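Local coordinates for protein probable acrylyl-CoA reductase AcuI (Escherichia coli, PDB 1O89) that probably catalyses the NADPH-dependent reduction of acryloyl-CoA to propanoyl-CoA and works as a homodimer, at residues A[55-60]-A[316-321]. Sequence-based numbering, arbitrary orientation.
Sequences VHWSSL and AKEISL
Trp57 and Glu318 meet at the six-membered end of the indole. Glu318 OE2 lies 3.3 Å from Trp57 CH2, and Glu318 CG is 3.9 Å from Trp57 CZ3. The carboxylate plane is turned 47° from the ring plane, so the two groups do not stack flat. Beyond CG the extended glutamate chain (chi2 169°) brings CD and OE2 closest to CH2. The same OE2 forms a salt bridge with NE of Arg140, and Trp57 also packs on Arg140, Ala139 and Met143 of helix 139-161. A second, purely apolar touch joins Leu60 CD1 to Ile319 CD1 at 4.1 Å, the side chains meeting at about a right angle. Phe327 of helix 324-332 packs against both of them.

Strands 51-59 and 317-319 belong to one mixed sheet but are not paired with each other. Strand 340-343 lies between them, antiparallel to 51-59 and parallel to 317-319. Trp57 and Glu318 meet across this strand; Leu60, just past the end of strand 51-59, reaches Ile319. Trp57 touches Lys343, and Ile319 touches Thr340 and Val342. At Trp57 a classic beta bulge places His56 and Trp57 opposite Ala87. This sheet includes strands of the GroES-like domain of the alcohol dehydrogenase family. Buried apolar packing thus joins the end of strand 51-59 to strand 317-319. On the exposed side Arg140 holds the carboxylate beside the indole and probably balances its charge in part, with solvent near by.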
ATOM      1  N   VAL A  55     -36.829   3.329  -9.904  1.00 50.13           N
ATOM      2  CA  VAL A  55     -36.102   3.969  -8.826  1.00 48.35           C
ATOM      3  C   VAL A  55     -37.100   4.536  -7.831  1.00 49.64           C
ATOM      4  O   VAL A  55     -38.111   5.160  -8.193  1.00 51.52           O
ATOM      5  CB  VAL A  55     -35.162   5.061  -9.378  1.00 46.95           C
ATOM      6  CG1 VAL A  55     -34.370   5.746  -8.260  1.00 46.14           C
ATOM      7  CG2 VAL A  55     -34.219   4.454 -10.385  1.00 46.87           C
ATOM      8  N   HIS A  56     -36.857   4.246  -6.567  1.00 49.72           N
ATOM      9  CA  HIS A  56     -37.712   4.736  -5.502  1.00 51.79           C
ATOM     10  C   HIS A  56     -36.970   5.820  -4.720  1.00 50.06           C
ATOM     11  O   HIS A  56     -37.570   6.812  -4.323  1.00 51.11           O
ATOM     12  CB  HIS A  56     -38.096   3.583  -4.580  1.00 53.85           C
ATOM     13  CG  HIS A  56     -38.951   2.542  -5.231  1.00 59.55           C
ATOM     14  ND1 HIS A  56     -39.970   2.851  -6.109  1.00 65.45           N
ATOM     15  CD2 HIS A  56     -38.972   1.193  -5.093  1.00 64.16           C
ATOM     16  CE1 HIS A  56     -40.573   1.739  -6.494  1.00 68.50           C
ATOM     17  NE2 HIS A  56     -39.986   0.718  -5.892  1.00 68.43           N
ATOM     18  N   TRP A  57     -35.676   5.599  -4.485  1.00 48.07           N
ATOM     19  CA  TRP A  57     -34.804   6.544  -3.773  1.00 47.60           C
ATOM     20  C   TRP A  57     -33.469   6.711  -4.481  1.00 46.56           C
ATOM     21  O   TRP A  57     -32.879   5.737  -4.963  1.00 46.37           O
ATOM     22  CB  TRP A  57     -34.520   6.075  -2.330  1.00 47.72           C
ATOM     23  CG  TRP A  57     -35.706   6.081  -1.408  1.00 48.90           C
ATOM     24  CD1 TRP A  57     -36.494   5.011  -1.084  1.00 48.38           C
ATOM     25  CD2 TRP A  57     -36.241   7.202  -0.680  1.00 50.83           C
ATOM     26  NE1 TRP A  57     -37.485   5.398  -0.215  1.00 51.31           N
ATOM     27  CE2 TRP A  57     -37.348   6.731   0.064  1.00 51.82           C
ATOM     28  CE3 TRP A  57     -35.887   8.553  -0.568  1.00 51.65           C
ATOM     29  CZ2 TRP A  57     -38.121   7.564   0.886  1.00 55.67           C
ATOM     30  CZ3 TRP A  57     -36.654   9.385   0.262  1.00 53.94           C
ATOM     31  CH2 TRP A  57     -37.759   8.883   0.975  1.00 56.77           C
ATOM     32  N   SER A  58     -32.990   7.945  -4.532  1.00 47.39           N
ATOM     33  CA  SER A  58     -31.609   8.242  -4.917  1.00 46.98           C
ATOM     34  C   SER A  58     -31.066   9.229  -3.866  1.00 49.15           C
ATOM     35  O   SER A  58     -31.575   9.261  -2.731  1.00 50.39           O
ATOM     36  CB  SER A  58     -31.567   8.811  -6.340  1.00 46.76           C
ATOM     37  OG  SER A  58     -30.235   8.969  -6.840  1.00 45.94           O
ATOM     38  N   SER A  59     -30.068  10.028  -4.251  1.00 50.28           N
ATOM     39  CA  SER A  59     -29.333  10.943  -3.364  1.00 52.93           C
ATOM     40  C   SER A  59     -28.719  12.101  -4.132  1.00 53.26           C
ATOM     41  O   SER A  59     -28.573  12.050  -5.354  1.00 52.35           O
ATOM     42  CB  SER A  59     -28.099  10.264  -2.726  1.00 53.36           C
ATOM     43  OG  SER A  59     -28.334   8.916  -2.415  1.00 56.29           O
ATOM     44  N   LEU A  60     -28.288  13.101  -3.372  1.00 55.00           N
ATOM     45  CA  LEU A  60     -27.391  14.123  -3.863  1.00 56.53           C
ATOM     46  C   LEU A  60     -26.052  13.974  -3.148  1.00 58.09           C
ATOM     47  O   LEU A  60     -25.793  14.664  -2.165  1.00 60.25           O
ATOM     48  CB  LEU A  60     -27.965  15.518  -3.610  1.00 59.33           C
ATOM     49  CG  LEU A  60     -29.126  16.037  -4.459  1.00 58.78           C
ATOM     50  CD1 LEU A  60     -29.101  17.553  -4.473  1.00 62.26           C
ATOM     51  CD2 LEU A  60     -29.121  15.495  -5.901  1.00 56.36           C
ATOM     52  N   ALA A 316     -32.551  13.063   7.710  1.00 63.38           N
ATOM     53  CA  ALA A 316     -32.258  13.220   6.292  1.00 61.03           C
ATOM     54  C   ALA A 316     -33.277  14.133   5.618  1.00 59.87           C
ATOM     55  O   ALA A 316     -34.467  14.062   5.909  1.00 59.70           O
ATOM     56  CB  ALA A 316     -32.260  11.865   5.620  1.00 59.20           C
ATOM     57  N   LYS A 317     -32.805  14.984   4.711  1.00 60.33           N
ATOM     58  CA  LYS A 317     -33.684  15.817   3.897  1.00 60.20           C
ATOM     59  C   LYS A 317     -34.145  15.048   2.664  1.00 57.49           C
ATOM     60  O   LYS A 317     -33.340  14.724   1.801  1.00 56.72           O
ATOM     61  CB  LYS A 317     -32.973  17.095   3.447  1.00 62.89           C
ATOM     62  CG  LYS A 317     -32.773  18.134   4.543  1.00 67.97           C
ATOM     63  CD  LYS A 317     -31.325  18.172   5.017  1.00 71.26           C
ATOM     64  CE  LYS A 317     -31.199  18.709   6.428  1.00 76.65           C
ATOM     65  NZ  LYS A 317     -31.246  17.632   7.451  1.00 76.06           N
ATOM     66  N   GLU A 318     -35.439  14.777   2.575  1.00 57.42           N
ATOM     67  CA  GLU A 318     -36.022  14.146   1.390  1.00 55.98           C
ATOM     68  C   GLU A 318     -36.475  15.248   0.458  1.00 57.43           C
ATOM     69  O   GLU A 318     -37.184  16.147   0.878  1.00 60.45           O
ATOM     70  CB  GLU A 318     -37.222  13.282   1.760  1.00 56.66           C
ATOM     71  CG  GLU A 318     -36.932  12.258   2.837  1.00 55.95           C
ATOM     72  CD  GLU A 318     -38.181  11.585   3.374  1.00 58.55           C
ATOM     73  OE1 GLU A 318     -39.296  12.149   3.283  1.00 58.30           O
ATOM     74  OE2 GLU A 318     -38.043  10.463   3.893  1.00 61.01           O
ATOM     75  N   ILE A 319     -36.074  15.173  -0.806  1.00 56.73           N
ATOM     76  CA  ILE A 319     -36.459  16.166  -1.801  1.00 58.49           C
ATOM     77  C   ILE A 319     -36.985  15.493  -3.074  1.00 57.99           C
ATOM     78  O   ILE A 319     -36.641  14.344  -3.396  1.00 55.78           O
ATOM     79  CB  ILE A 319     -35.253  17.103  -2.127  1.00 59.76           C
ATOM     80  CG1 ILE A 319     -34.220  16.416  -3.027  1.00 58.48           C
ATOM     81  CG2 ILE A 319     -34.567  17.575  -0.850  1.00 61.09           C
ATOM     82  CD1 ILE A 319     -33.073  17.341  -3.453  1.00 61.67           C
ATOM     83  N   SER A 320     -37.812  16.225  -3.805  1.00 60.52           N
ATOM     84  CA  SER A 320     -38.256  15.789  -5.110  1.00 61.37           C
ATOM     85  C   SER A 320     -37.176  16.159  -6.138  1.00 60.97           C
ATOM     86  O   SER A 320     -36.265  16.943  -5.853  1.00 60.86           O
ATOM     87  CB  SER A 320     -39.603  16.428  -5.450  1.00 66.08           C
ATOM     88  OG  SER A 320     -39.451  17.790  -5.783  1.00 68.92           O
ATOM     89  N   LEU A 321     -37.276  15.586  -7.329  1.00 61.58           N
ATOM     90  CA  LEU A 321     -36.338  15.886  -8.407  1.00 62.06           C
ATOM     91  C   LEU A 321     -36.268  17.387  -8.707  1.00 65.66           C
ATOM     92  O   LEU A 321     -35.199  17.917  -8.975  1.00 65.72           O
ATOM     93  CB  LEU A 321     -36.743  15.134  -9.665  1.00 63.76           C
ATOM     94  CG  LEU A 321     -36.499  13.627  -9.625  1.00 61.14           C
ATOM     95  CD1 LEU A 321     -37.379  12.940 -10.637  1.00 64.14           C
ATOM     96  CD2 LEU A 321     -35.024  13.314  -9.891  1.00 59.30           C
TER